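Local atomic coordinates of glycerol-3-phosphate dehydrogenase [NAD(P)+] (Coxiella burnetii, PDB entry 3K96), a protein that probably catalyses the NAD(P)H-dependent reduction of dihydroxyacetone phosphate to sn-glycerol 3-phosphate, the key precursor for phospholipid synthesis. Residues 105-113 with 303-311; 28-37 with 48-59. All coordinates share one frame; numbering follows the deposited sequence.

Contact 1: residues 105-113 with 303-311; sequences IVVPSFAFH and QAIEGLYNT
Phe110 lays its CB squarely over the ring of Tyr309, 3.4 Å from the ring centroid and only 5° off the normal, a CH-pi contact. Its CG sits between the backbone N and the carbonyl carbon (chi1 52°), which swings the phenyl ring round so that its edge meets the tyrosine face: a T-shaped pair with planes at 81°. Beyond that, the Phe110 ring reaches along 304-306, where CZ touches the methyl CB of Ala304 at 3.8 Å and CE2 packs on CG of Glu306. The Glu306 carboxylate stands nearly perpendicular to this ring. Its OE2 takes two hydrogen bonds from Ser109, a nearly straight one from the backbone N (2.7 Å) and a longer one from OG (3.2 Å), both on the anti side but from opposite faces of the carboxylate plane. Two donors of the one residue Ser109 thus grip OE2, probably limit how the carboxylate can turn and would probably help stabilise its negative charge. Ser109 OG also lies at the edge of the Tyr309 ring, 3.6 Å from CD2. Glu306 is a predicted NADPH-binding residue, so the contact probably helps shape the cofactor cleft. It brings the start of helix 109-119, which follows strand 102-105 of the nucleotide-binding sheet, against the start of helix 307-320, whose other neighbours include helices 280-290 and 326-336.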
ATOM      1  N   ILE A 105       6.676  21.590  15.900  1.00 28.09           N
ATOM      2  CA  ILE A 105       7.531  21.951  14.789  1.00 28.79           C
ATOM      3  C   ILE A 105       7.155  21.175  13.521  1.00 29.47           C
ATOM      4  O   ILE A 105       7.101  19.958  13.539  1.00 28.19           O
ATOM      5  CB  ILE A 105       9.012  21.631  15.110  1.00 28.63           C
ATOM      6  CG1 ILE A 105       9.451  22.336  16.412  1.00 30.32           C
ATOM      7  CG2 ILE A 105       9.887  21.999  13.926  1.00 28.66           C
ATOM      8  CD1 ILE A 105      10.865  21.987  16.871  1.00 27.61           C
ATOM      9  N   VAL A 106       6.953  21.898  12.419  1.00 29.94           N
ATOM     10  CA  VAL A 106       6.565  21.287  11.157  1.00 30.80           C
ATOM     11  C   VAL A 106       7.321  21.937   9.984  1.00 31.99           C
ATOM     12  O   VAL A 106       6.726  22.338   9.003  1.00 33.90           O
ATOM     13  CB  VAL A 106       5.033  21.408  10.914  1.00 31.19           C
ATOM     14  CG1 VAL A 106       4.609  20.478   9.801  1.00 33.17           C
ATOM     15  CG2 VAL A 106       4.237  21.055  12.180  1.00 32.09           C
ATOM     16  N   VAL A 107       8.637  22.048  10.099  1.00 31.11           N
ATOM     17  CA  VAL A 107       9.452  22.590   9.029  1.00 29.36           C
ATOM     18  C   VAL A 107      10.086  21.418   8.242  1.00 29.39           C
ATOM     19  O   VAL A 107      10.050  20.270   8.682  1.00 29.28           O
ATOM     20  CB  VAL A 107      10.523  23.520   9.600  1.00 29.45           C
ATOM     21  CG1 VAL A 107       9.861  24.680  10.353  1.00 28.59           C
ATOM     22  CG2 VAL A 107      11.468  22.773  10.522  1.00 27.15           C
ATOM     23  N   PRO A 108      10.638  21.690   7.068  1.00 29.08           N
ATOM     24  CA  PRO A 108      11.271  20.574   6.386  1.00 29.94           C
ATOM     25  C   PRO A 108      12.448  19.996   7.190  1.00 29.56           C
ATOM     26  O   PRO A 108      13.053  20.696   8.011  1.00 29.05           O
ATOM     27  CB  PRO A 108      11.774  21.198   5.078  1.00 29.65           C
ATOM     28  CG  PRO A 108      10.877  22.343   4.842  1.00 29.45           C
ATOM     29  CD  PRO A 108      10.619  22.901   6.238  1.00 30.44           C
ATOM     30  N   SER A 109      12.786  18.736   6.940  1.00 28.37           N
ATOM     31  CA  SER A 109      13.871  18.093   7.660  1.00 28.27           C
ATOM     32  C   SER A 109      15.210  18.826   7.509  1.00 29.16           C
ATOM     33  O   SER A 109      16.013  18.869   8.453  1.00 29.47           O
ATOM     34  CB  SER A 109      13.989  16.622   7.242  1.00 28.82           C
ATOM     35  OG  SER A 109      14.136  16.492   5.849  1.00 29.47           O
ATOM     36  N   PHE A 110      15.434  19.442   6.351  1.00 28.81           N
ATOM     37  CA  PHE A 110      16.666  20.168   6.123  1.00 28.91           C
ATOM     38  C   PHE A 110      16.718  21.489   6.876  1.00 29.50           C
ATOM     39  O   PHE A 110      17.748  22.124   6.877  1.00 30.25           O
ATOM     40  CB  PHE A 110      16.950  20.386   4.611  1.00 30.55           C
ATOM     41  CG  PHE A 110      15.798  21.004   3.835  1.00 31.20           C
ATOM     42  CD1 PHE A 110      15.550  22.380   3.885  1.00 34.52           C
ATOM     43  CD2 PHE A 110      14.991  20.215   3.017  1.00 32.56           C
ATOM     44  CE1 PHE A 110      14.502  22.951   3.141  1.00 31.73           C
ATOM     45  CE2 PHE A 110      13.959  20.770   2.277  1.00 30.44           C
ATOM     46  CZ  PHE A 110      13.698  22.147   2.353  1.00 32.34           C
ATOM     47  N   ALA A 111      15.614  21.915   7.489  1.00 29.47           N
ATOM     48  CA  ALA A 111      15.623  23.147   8.294  1.00 28.31           C
ATOM     49  C   ALA A 111      15.447  22.876   9.799  1.00 28.48           C
ATOM     50  O   ALA A 111      15.506  23.795  10.621  1.00 28.67           O
ATOM     51  CB  ALA A 111      14.535  24.091   7.814  1.00 28.68           C
ATOM     52  N   PHE A 112      15.260  21.618  10.170  1.00 28.58           N
ATOM     53  CA  PHE A 112      15.002  21.263  11.567  1.00 28.15           C
ATOM     54  C   PHE A 112      16.140  21.703  12.473  1.00 29.41           C
ATOM     55  O   PHE A 112      15.908  22.380  13.499  1.00 28.95           O
ATOM     56  CB  PHE A 112      14.760  19.749  11.672  1.00 28.66           C
ATOM     57  CG  PHE A 112      14.101  19.322  12.951  1.00 29.19           C
ATOM     58  CD1 PHE A 112      12.721  19.337  13.065  1.00 27.14           C
ATOM     59  CD2 PHE A 112      14.860  18.882  14.030  1.00 27.10           C
ATOM     60  CE1 PHE A 112      12.091  18.929  14.222  1.00 28.22           C
ATOM     61  CE2 PHE A 112      14.242  18.480  15.196  1.00 29.65           C
ATOM     62  CZ  PHE A 112      12.845  18.498  15.292  1.00 26.40           C
ATOM     63  N   HIS A 113      17.362  21.319  12.117  0.60 29.65           N
ATOM     64  CA  HIS A 113      18.530  21.717  12.901  0.60 30.11           C
ATOM     65  C   HIS A 113      18.543  23.230  13.175  0.60 29.81           C
ATOM     66  O   HIS A 113      18.681  23.664  14.318  0.60 28.58           O
ATOM     67  CB  HIS A 113      19.812  21.326  12.181  0.60 30.73           C
ATOM     68  CG  HIS A 113      21.055  21.813  12.855  0.60 31.22           C
ATOM     69  ND1 HIS A 113      21.686  22.984  12.495  0.60 34.94           N
ATOM     70  CD2 HIS A 113      21.778  21.293  13.875  0.60 34.43           C
ATOM     71  CE1 HIS A 113      22.752  23.161  13.259  0.60 34.09           C
ATOM     72  NE2 HIS A 113      22.826  22.151  14.107  0.60 34.48           N
ATOM     73  N   GLN A 303       9.036  24.953  -5.449  1.00 41.23           N
ATOM     74  CA  GLN A 303       9.372  24.825  -4.026  1.00 42.48           C
ATOM     75  C   GLN A 303      10.211  23.580  -3.728  1.00 40.74           C
ATOM     76  O   GLN A 303      10.027  22.521  -4.321  1.00 40.44           O
ATOM     77  CB  GLN A 303       8.120  24.856  -3.149  1.00 43.29           C
ATOM     78  CG  GLN A 303       7.240  23.632  -3.224  1.00 48.76           C
ATOM     79  CD  GLN A 303       6.059  23.702  -2.246  1.00 53.48           C
ATOM     80  OE1 GLN A 303       5.379  22.698  -1.988  1.00 57.45           O
ATOM     81  NE2 GLN A 303       5.823  24.882  -1.692  1.00 55.07           N
ATOM     82  N   ALA A 304      11.150  23.756  -2.808  1.00 40.60           N
ATOM     83  CA  ALA A 304      12.063  22.716  -2.356  1.00 39.54           C
ATOM     84  C   ALA A 304      11.336  21.440  -1.983  1.00 38.04           C
ATOM     85  O   ALA A 304      10.242  21.490  -1.409  1.00 38.07           O
ATOM     86  CB  ALA A 304      12.831  23.221  -1.139  1.00 39.35           C
ATOM     87  N   ILE A 305      11.925  20.301  -2.326  1.00 36.54           N
ATOM     88  CA  ILE A 305      11.355  19.023  -1.921  1.00 37.30           C
ATOM     89  C   ILE A 305      12.322  18.388  -0.930  1.00 36.55           C
ATOM     90  O   ILE A 305      13.470  18.786  -0.834  1.00 37.57           O
ATOM     91  CB  ILE A 305      11.016  18.058  -3.089  1.00 36.67           C
ATOM     92  CG1 ILE A 305      12.264  17.616  -3.848  1.00 35.50           C
ATOM     93  CG2 ILE A 305       9.989  18.679  -4.029  1.00 37.57           C
ATOM     94  CD1 ILE A 305      11.940  16.520  -4.882  1.00 32.91           C
ATOM     95  N   GLU A 306      11.855  17.411  -0.182  1.00 36.54           N
ATOM     96  CA  GLU A 306      12.701  16.815   0.841  1.00 35.92           C
ATOM     97  C   GLU A 306      13.316  15.501   0.483  1.00 33.76           C
ATOM     98  O   GLU A 306      14.281  15.105   1.104  1.00 31.43           O
ATOM     99  CB  GLU A 306      11.899  16.596   2.108  1.00 37.65           C
ATOM    100  CG  GLU A 306      11.806  17.758   3.013  1.00 41.54           C
ATOM    101  CD  GLU A 306      10.786  17.484   4.082  1.00 44.31           C
ATOM    102  OE1 GLU A 306       9.606  17.364   3.696  1.00 48.99           O
ATOM    103  OE2 GLU A 306      11.150  17.381   5.279  1.00 40.09           O
ATOM    104  N   GLY A 307      12.777  14.827  -0.524  1.00 32.26           N
ATOM    105  CA  GLY A 307      13.247  13.490  -0.873  1.00 30.92           C
ATOM    106  C   GLY A 307      14.718  13.333  -1.164  1.00 30.36           C
ATOM    107  O   GLY A 307      15.312  12.317  -0.793  1.00 30.37           O
ATOM    108  N   LEU A 308      15.311  14.294  -1.861  1.00 31.15           N
ATOM    109  CA  LEU A 308      16.752  14.196  -2.178  1.00 32.81           C
ATOM    110  C   LEU A 308      17.565  14.296  -0.873  1.00 32.06           C
ATOM    111  O   LEU A 308      18.459  13.502  -0.628  1.00 32.79           O
ATOM    112  CB  LEU A 308      17.218  15.258  -3.180  1.00 32.87           C
ATOM    113  CG  LEU A 308      16.664  15.195  -4.601  1.00 35.13           C
ATOM    114  CD1 LEU A 308      15.209  15.603  -4.598  1.00 37.05           C
ATOM    115  CD2 LEU A 308      17.449  16.125  -5.494  1.00 32.68           C
ATOM    116  N   TYR A 309      17.229  15.278  -0.049  1.00 32.39           N
ATOM    117  CA  TYR A 309      17.870  15.438   1.251  1.00 32.05           C
ATOM    118  C   TYR A 309      17.656  14.182   2.086  1.00 30.81           C
ATOM    119  O   TYR A 309      18.610  13.668   2.664  1.00 33.00           O
ATOM    120  CB  TYR A 309      17.297  16.662   1.960  1.00 32.58           C
ATOM    121  CG  TYR A 309      17.994  17.043   3.227  1.00 33.49           C
ATOM    122  CD1 TYR A 309      19.204  17.741   3.198  1.00 36.51           C
ATOM    123  CD2 TYR A 309      17.414  16.784   4.459  1.00 36.76           C
ATOM    124  CE1 TYR A 309      19.840  18.127   4.388  1.00 39.00           C
ATOM    125  CE2 TYR A 309      18.032  17.164   5.644  1.00 38.06           C
ATOM    126  CZ  TYR A 309      19.240  17.828   5.608  1.00 39.04           C
ATOM    127  OH  TYR A 309      19.835  18.202   6.796  1.00 41.23           O
ATOM    128  N   ASN A 310      16.424  13.681   2.157  1.00 30.10           N
ATOM    129  CA  ASN A 310      16.166  12.452   2.902  1.00 30.82           C
ATOM    130  C   ASN A 310      17.068  11.314   2.399  1.00 29.46           C
ATOM    131  O   ASN A 310      17.593  10.555   3.191  1.00 28.33           O
ATOM    132  CB  ASN A 310      14.729  11.923   2.745  1.00 31.40           C
ATOM    133  CG  ASN A 310      13.644  12.814   3.354  1.00 37.13           C
ATOM    134  OD1 ASN A 310      12.467  12.632   3.015  1.00 38.85           O
ATOM    135  ND2 ASN A 310      14.006  13.749   4.236  1.00 34.66           N
ATOM    136  N   THR A 311      17.184  11.168   1.073  1.00 28.61           N
ATOM    137  CA  THR A 311      17.968  10.091   0.480  1.00 28.22           C
ATOM    138  C   THR A 311      19.411  10.200   0.944  1.00 28.73           C
ATOM    139  O   THR A 311      20.022   9.221   1.394  1.00 28.83           O
ATOM    140  CB  THR A 311      17.940  10.120  -1.081  1.00 28.29           C
ATOM    141  OG1 THR A 311      16.600  10.019  -1.552  1.00 27.18           O
ATOM    142  CG2 THR A 311      18.739   8.966  -1.681  1.00 29.73           C
TER

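Contact 2: residues 28-37 with 48-59; sequences FKHPIAILGA and LARKGQKVRLWS
Phe28 lays one face of its ring over the side-chain amide of Gln53, the two planes only 16° apart, with Gln53 CG touching Phe28 CG at 4.0 Å; Phe28 itself is poorly ordered. The Gln53 amide is held from outside the pair, its NE2 donating to the carbonyl of Arg192. From here the chain runs into the first beta-alpha-beta unit of a Rossmann-type fold: strand 32-35, helix 39-49 and strand 55-58, the two strands parallel and side by side. Five backbone hydrogen bonds knit them, from Ile32 N to Lys54 O through to Gly36 N to Trp58 O; the shortest is Ile34 N to Arg56 O, 2.7 Å and almost straight. Ile32, Ile34, Val55 and Leu57 lie together on one face of the sheet, where Ile32 and Ile34 also meet Leu48 of the crossover helix. Ile34 spreads its two branches between Val55 and Leu57: CG2, anti to the backbone N, meets Leu57 CD1 at 3.6 Å, while CD1 on the other branch reaches Val55 CG1. Ile32 turns CG2 to Leu48 CD1, their side chains crossing at about a right angle. Leu35 and Trp58 share the other face, Leu35 CB lying 3.9 Å from indole CE3. Also on that face, Arg56 stretches out alongside Pro31, pointing the same way, and carries NH1 to the carbonyls of Ser96 and Glu98. Gly36, probably the first glycine of the GxGxxG dinucleotide-binding motif, has phi 121°, which leaves little room for a side chain beside the preceding carbonyl O. Just past it Ser59 OG hydrogen-bonds His64 ND1, and a water bridges the two segments, accepting from Ala37 N at 3.2 Å and lying 3.0 Å from Ser59 OG.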
ATOM      1  N   PHE A  28      -6.947  23.939  27.500  1.00 68.51           N
ATOM      2  CA  PHE A  28      -6.367  24.713  26.413  1.00 67.33           C
ATOM      3  C   PHE A  28      -6.411  26.200  26.723  1.00 65.91           C
ATOM      4  O   PHE A  28      -6.767  27.012  25.869  1.00 66.43           O
ATOM      5  CB  PHE A  28      -7.095  24.428  25.104  1.00 67.72           C
ATOM      6  CG  PHE A  28      -7.491  22.996  24.950  1.00 69.69           C
ATOM      7  CD1 PHE A  28      -8.834  22.640  24.876  1.00 73.03           C
ATOM      8  CD2 PHE A  28      -6.535  21.992  24.962  1.00 70.95           C
ATOM      9  CE1 PHE A  28      -9.214  21.304  24.758  1.00 73.61           C
ATOM     10  CE2 PHE A  28      -6.909  20.655  24.851  1.00 72.02           C
ATOM     11  CZ  PHE A  28      -8.248  20.315  24.746  1.00 73.18           C
ATOM     12  N   LYS A  29      -6.066  26.562  27.956  1.00 63.69           N
ATOM     13  CA  LYS A  29      -6.003  27.969  28.315  1.00 61.91           C
ATOM     14  C   LYS A  29      -4.843  28.608  27.551  1.00 58.49           C
ATOM     15  O   LYS A  29      -4.975  29.688  26.975  1.00 59.49           O
ATOM     16  CB  LYS A  29      -5.795  28.166  29.824  1.00 62.36           C
ATOM     17  CG  LYS A  29      -7.024  27.891  30.704  1.00 65.26           C
ATOM     18  CD  LYS A  29      -6.767  28.331  32.160  1.00 67.64           C
ATOM     19  CE  LYS A  29      -8.035  28.252  33.024  1.00 68.90           C
ATOM     20  NZ  LYS A  29      -7.806  28.757  34.412  1.00 69.23           N
ATOM     21  N   HIS A  30      -3.710  27.921  27.525  1.00 54.13           N
ATOM     22  CA  HIS A  30      -2.531  28.468  26.876  1.00 50.96           C
ATOM     23  C   HIS A  30      -2.494  28.232  25.370  1.00 47.40           C
ATOM     24  O   HIS A  30      -3.023  27.243  24.880  1.00 45.41           O
ATOM     25  CB  HIS A  30      -1.273  27.894  27.512  1.00 50.68           C
ATOM     26  CG  HIS A  30      -1.194  28.123  28.984  1.00 53.03           C
ATOM     27  ND1 HIS A  30      -0.941  29.364  29.529  1.00 52.79           N
ATOM     28  CD2 HIS A  30      -1.328  27.271  30.028  1.00 55.64           C
ATOM     29  CE1 HIS A  30      -0.932  29.267  30.846  1.00 55.46           C
ATOM     30  NE2 HIS A  30      -1.159  28.007  31.175  1.00 55.73           N
ATOM     31  N   PRO A  31      -1.865  29.158  24.635  1.00 43.96           N
ATOM     32  CA  PRO A  31      -1.749  28.983  23.204  1.00 41.24           C
ATOM     33  C   PRO A  31      -0.709  27.936  22.863  1.00 37.53           C
ATOM     34  O   PRO A  31       0.193  27.696  23.645  1.00 37.25           O
ATOM     35  CB  PRO A  31      -1.279  30.361  22.708  1.00 41.22           C
ATOM     36  CG  PRO A  31      -1.486  31.302  23.835  1.00 43.52           C
ATOM     37  CD  PRO A  31      -1.379  30.481  25.073  1.00 44.26           C
ATOM     38  N   ILE A  32      -0.861  27.289  21.718  1.00 35.28           N
ATOM     39  CA  ILE A  32       0.139  26.343  21.253  1.00 32.18           C
ATOM     40  C   ILE A  32       0.831  27.028  20.083  1.00 31.59           C
ATOM     41  O   ILE A  32       0.195  27.774  19.334  1.00 32.45           O
ATOM     42  CB  ILE A  32      -0.474  24.980  20.883  1.00 32.41           C
ATOM     43  CG1 ILE A  32       0.631  23.992  20.440  1.00 32.56           C
ATOM     44  CG2 ILE A  32      -1.554  25.143  19.833  1.00 29.06           C
ATOM     45  CD1 ILE A  32       0.145  22.567  20.358  1.00 31.94           C
ATOM     46  N   ALA A  33       2.139  26.846  19.960  1.00 29.97           N
ATOM     47  CA  ALA A  33       2.879  27.444  18.862  1.00 29.24           C
ATOM     48  C   ALA A  33       3.213  26.376  17.821  1.00 29.01           C
ATOM     49  O   ALA A  33       3.654  25.268  18.169  1.00 28.10           O
ATOM     50  CB  ALA A  33       4.182  28.123  19.368  1.00 28.15           C
ATOM     51  N   ILE A  34       2.975  26.712  16.553  1.00 28.86           N
ATOM     52  CA  ILE A  34       3.343  25.840  15.435  1.00 28.77           C
ATOM     53  C   ILE A  34       4.416  26.549  14.618  1.00 28.66           C
ATOM     54  O   ILE A  34       4.169  27.606  14.040  1.00 28.19           O
ATOM     55  CB  ILE A  34       2.135  25.501  14.544  1.00 29.05           C
ATOM     56  CG1 ILE A  34       1.159  24.608  15.326  1.00 29.73           C
ATOM     57  CG2 ILE A  34       2.611  24.840  13.264  1.00 27.01           C
ATOM     58  CD1 ILE A  34      -0.140  24.299  14.627  1.00 31.46           C
ATOM     59  N   LEU A  35       5.608  25.957  14.592  1.00 27.92           N
ATOM     60  CA  LEU A  35       6.755  26.503  13.896  1.00 28.14           C
ATOM     61  C   LEU A  35       6.862  25.813  12.535  1.00 28.87           C
ATOM     62  O   LEU A  35       7.161  24.621  12.461  1.00 27.89           O
ATOM     63  CB  LEU A  35       8.037  26.267  14.729  1.00 28.09           C
ATOM     64  CG  LEU A  35       7.997  26.707  16.210  1.00 29.85           C
ATOM     65  CD1 LEU A  35       9.371  26.516  16.890  1.00 25.11           C
ATOM     66  CD2 LEU A  35       7.502  28.151  16.382  1.00 25.04           C
ATOM     67  N   GLY A  36       6.605  26.572  11.475  1.00 29.81           N
ATOM     68  CA  GLY A  36       6.596  26.050  10.091  1.00 30.66           C
ATOM     69  C   GLY A  36       5.223  26.292   9.481  1.00 30.40           C
ATOM     70  O   GLY A  36       4.232  25.623   9.831  1.00 30.19           O
ATOM     71  N   ALA A  37       5.158  27.236   8.552  1.00 30.56           N
ATOM     72  CA  ALA A  37       3.903  27.590   7.938  1.00 30.22           C
ATOM     73  C   ALA A  37       3.758  27.026   6.540  1.00 31.06           C
ATOM     74  O   ALA A  37       3.243  27.692   5.625  1.00 31.72           O
ATOM     75  CB  ALA A  37       3.724  29.107   7.949  1.00 28.93           C
ATOM     76  N   LEU A  48      -6.627  22.660  14.978  1.00 31.11           N
ATOM     77  CA  LEU A  48      -6.708  23.135  16.358  1.00 32.34           C
ATOM     78  C   LEU A  48      -7.498  24.441  16.491  1.00 33.06           C
ATOM     79  O   LEU A  48      -8.366  24.552  17.346  1.00 34.51           O
ATOM     80  CB  LEU A  48      -5.296  23.321  16.945  1.00 32.97           C
ATOM     81  CG  LEU A  48      -4.417  22.058  16.978  1.00 32.47           C
ATOM     82  CD1 LEU A  48      -3.003  22.367  17.423  1.00 30.97           C
ATOM     83  CD2 LEU A  48      -5.039  20.981  17.849  1.00 31.45           C
ATOM     84  N   ALA A  49      -7.197  25.425  15.652  1.00 33.54           N
ATOM     85  CA  ALA A  49      -7.856  26.734  15.751  1.00 33.58           C
ATOM     86  C   ALA A  49      -9.372  26.626  15.519  1.00 34.62           C
ATOM     87  O   ALA A  49     -10.167  27.326  16.174  1.00 32.10           O
ATOM     88  CB  ALA A  49      -7.182  27.783  14.807  1.00 31.93           C
ATOM     89  N   ARG A  50      -9.782  25.713  14.635  1.00 35.24           N
ATOM     90  CA  ARG A  50     -11.208  25.497  14.384  1.00 35.55           C
ATOM     91  C   ARG A  50     -11.966  24.999  15.597  1.00 35.22           C
ATOM     92  O   ARG A  50     -13.181  25.166  15.677  1.00 34.51           O
ATOM     93  CB  ARG A  50     -11.436  24.520  13.220  1.00 35.91           C
ATOM     94  CG  ARG A  50     -11.206  25.148  11.856  1.00 37.29           C
ATOM     95  CD  ARG A  50     -11.040  24.070  10.797  1.00 38.00           C
ATOM     96  NE  ARG A  50     -10.820  24.621   9.467  1.00 34.71           N
ATOM     97  CZ  ARG A  50     -10.493  23.886   8.406  1.00 38.04           C
ATOM     98  NH1 ARG A  50     -10.323  22.571   8.535  1.00 37.62           N
ATOM     99  NH2 ARG A  50     -10.325  24.459   7.222  1.00 36.93           N
ATOM    100  N   LYS A  51     -11.275  24.355  16.522  1.00 35.65           N
ATOM    101  CA  LYS A  51     -11.927  23.856  17.727  1.00 36.34           C
ATOM    102  C   LYS A  51     -11.959  24.969  18.793  1.00 35.66           C
ATOM    103  O   LYS A  51     -12.486  24.779  19.882  1.00 34.98           O
ATOM    104  CB  LYS A  51     -11.203  22.599  18.224  1.00 37.90           C
ATOM    105  CG  LYS A  51     -11.149  21.470  17.140  1.00 39.68           C
ATOM    106  CD  LYS A  51      -9.874  20.607  17.269  1.00 43.31           C
ATOM    107  CE  LYS A  51      -9.981  19.482  18.219  1.00 45.12           C
ATOM    108  NZ  LYS A  51     -10.706  18.371  17.608  1.00 47.73           N
ATOM    109  N   GLY A  52     -11.401  26.128  18.464  1.00 35.50           N
ATOM    110  CA  GLY A  52     -11.422  27.273  19.376  1.00 35.91           C
ATOM    111  C   GLY A  52     -10.138  27.452  20.169  1.00 36.53           C
ATOM    112  O   GLY A  52     -10.008  28.413  20.924  1.00 34.99           O
ATOM    113  N   GLN A  53      -9.185  26.535  20.002  1.00 35.98           N
ATOM    114  CA  GLN A  53      -7.900  26.655  20.679  1.00 35.97           C
ATOM    115  C   GLN A  53      -7.113  27.813  20.081  1.00 36.27           C
ATOM    116  O   GLN A  53      -7.184  28.076  18.877  1.00 37.58           O
ATOM    117  CB  GLN A  53      -7.098  25.357  20.531  1.00 36.16           C
ATOM    118  CG  GLN A  53      -7.782  24.137  21.132  1.00 34.21           C
ATOM    119  CD  GLN A  53      -7.121  22.841  20.709  1.00 36.38           C
ATOM    120  OE1 GLN A  53      -5.903  22.790  20.504  1.00 34.14           O
ATOM    121  NE2 GLN A  53      -7.928  21.778  20.555  1.00 33.15           N
ATOM    122  N   LYS A  54      -6.366  28.514  20.918  1.00 36.14           N
ATOM    123  CA  LYS A  54      -5.532  29.603  20.451  1.00 36.76           C
ATOM    124  C   LYS A  54      -4.290  29.012  19.826  1.00 35.36           C
ATOM    125  O   LYS A  54      -3.623  28.181  20.445  1.00 35.88           O
ATOM    126  CB  LYS A  54      -5.105  30.505  21.609  1.00 37.64           C
ATOM    127  CG  LYS A  54      -6.273  31.109  22.376  1.00 42.39           C
ATOM    128  CD  LYS A  54      -5.786  31.880  23.610  1.00 48.11           C
ATOM    129  CE  LYS A  54      -6.949  32.253  24.544  1.00 50.99           C
ATOM    130  NZ  LYS A  54      -7.580  31.032  25.162  1.00 52.71           N
ATOM    131  N   VAL A  55      -3.962  29.458  18.620  1.00 33.34           N
ATOM    132  CA  VAL A  55      -2.813  28.960  17.930  1.00 32.52           C
ATOM    133  C   VAL A  55      -1.968  30.064  17.353  1.00 32.21           C
ATOM    134  O   VAL A  55      -2.492  31.015  16.767  1.00 33.99           O
ATOM    135  CB  VAL A  55      -3.228  28.038  16.743  1.00 32.58           C
ATOM    136  CG1 VAL A  55      -1.985  27.508  16.046  1.00 29.23           C
ATOM    137  CG2 VAL A  55      -4.113  26.902  17.228  1.00 31.23           C
ATOM    138  N   ARG A  56      -0.654  29.922  17.493  1.00 31.62           N
ATOM    139  CA  ARG A  56       0.297  30.863  16.930  1.00 31.64           C
ATOM    140  C   ARG A  56       1.124  30.118  15.878  1.00 32.12           C
ATOM    141  O   ARG A  56       1.809  29.137  16.185  1.00 31.29           O
ATOM    142  CB  ARG A  56       1.223  31.429  17.997  1.00 31.65           C
ATOM    143  CG  ARG A  56       0.517  32.213  19.073  1.00 32.50           C
ATOM    144  CD  ARG A  56       1.521  32.689  20.100  1.00 36.15           C
ATOM    145  NE  ARG A  56       0.884  33.353  21.229  1.00 37.17           N
ATOM    146  CZ  ARG A  56       1.536  33.889  22.255  1.00 37.74           C
ATOM    147  NH1 ARG A  56       2.865  33.835  22.316  1.00 36.65           N
ATOM    148  NH2 ARG A  56       0.850  34.484  23.226  1.00 39.92           N
ATOM    149  N   LEU A  57       1.073  30.618  14.654  1.00 31.84           N
ATOM    150  CA  LEU A  57       1.775  30.023  13.544  1.00 32.80           C
ATOM    151  C   LEU A  57       2.937  30.898  13.126  1.00 33.36           C
ATOM    152  O   LEU A  57       2.740  32.041  12.741  1.00 36.17           O
ATOM    153  CB  LEU A  57       0.801  29.871  12.369  1.00 31.78           C
ATOM    154  CG  LEU A  57       1.329  29.194  11.110  1.00 33.32           C
ATOM    155  CD1 LEU A  57       1.747  27.761  11.425  1.00 30.80           C
ATOM    156  CD2 LEU A  57       0.256  29.236  10.016  1.00 32.63           C
ATOM    157  N   TRP A  58       4.139  30.353  13.168  1.00 34.42           N
ATOM    158  CA  TRP A  58       5.355  31.082  12.807  1.00 35.36           C
ATOM    159  C   TRP A  58       5.973  30.556  11.520  1.00 37.47           C
ATOM    160  O   TRP A  58       5.969  29.351  11.246  1.00 36.11           O
ATOM    161  CB  TRP A  58       6.378  30.942  13.927  1.00 35.36           C
ATOM    162  CG  TRP A  58       7.751  31.536  13.664  1.00 34.29           C
ATOM    163  CD1 TRP A  58       8.128  32.845  13.836  1.00 39.06           C
ATOM    164  CD2 TRP A  58       8.935  30.832  13.257  1.00 35.23           C
ATOM    165  NE1 TRP A  58       9.459  33.001  13.530  1.00 37.72           N
ATOM    166  CE2 TRP A  58       9.981  31.783  13.176  1.00 36.60           C
ATOM    167  CE3 TRP A  58       9.214  29.487  12.942  1.00 36.24           C
ATOM    168  CZ2 TRP A  58      11.280  31.438  12.793  1.00 36.23           C
ATOM    169  CZ3 TRP A  58      10.505  29.141  12.573  1.00 38.33           C
ATOM    170  CH2 TRP A  58      11.527  30.118  12.498  1.00 39.70           C
ATOM    171  N   SER A  59       6.503  31.485  10.741  1.00 39.43           N
ATOM    172  CA  SER A  59       7.191  31.170   9.521  1.00 41.90           C
ATOM    173  C   SER A  59       8.494  31.929   9.510  1.00 44.44           C
ATOM    174  O   SER A  59       8.530  33.099   9.914  1.00 44.33           O
ATOM    175  CB  SER A  59       6.362  31.613   8.316  1.00 42.05           C
ATOM    176  OG  SER A  59       7.077  31.384   7.113  1.00 41.85           O
TER
HETATM  177  O   HOH W   1      -4.648  26.713  22.757  1.00 36.73           O
HETATM  178  O   HOH W   2       7.866  28.469   7.461  1.00 41.32           O

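Overall arrangement
From the N terminus, contact 2 comes first and is local: the chain runs up strand 32-35, crosses over through helix 39-49 and runs the same way again, alongside, in strand 55-58. That loop is closed before contact 1 opens, so the two follow in series and neither nests nor crosses. Contact 1 spans far more chain, some 190 residues of mainly helical structure, and joins the N-terminal nucleotide-binding part to the helical C-terminal part. Although their centres lie about 22 Å apart, the contacts meet directly: Val106 N is 2.7 Å from Leu35 O, a probable hydrogen bond, and Val107 CG1 packs on Gly36 CA. Strands 32-35 and 102-105 are neighbours in the sheet.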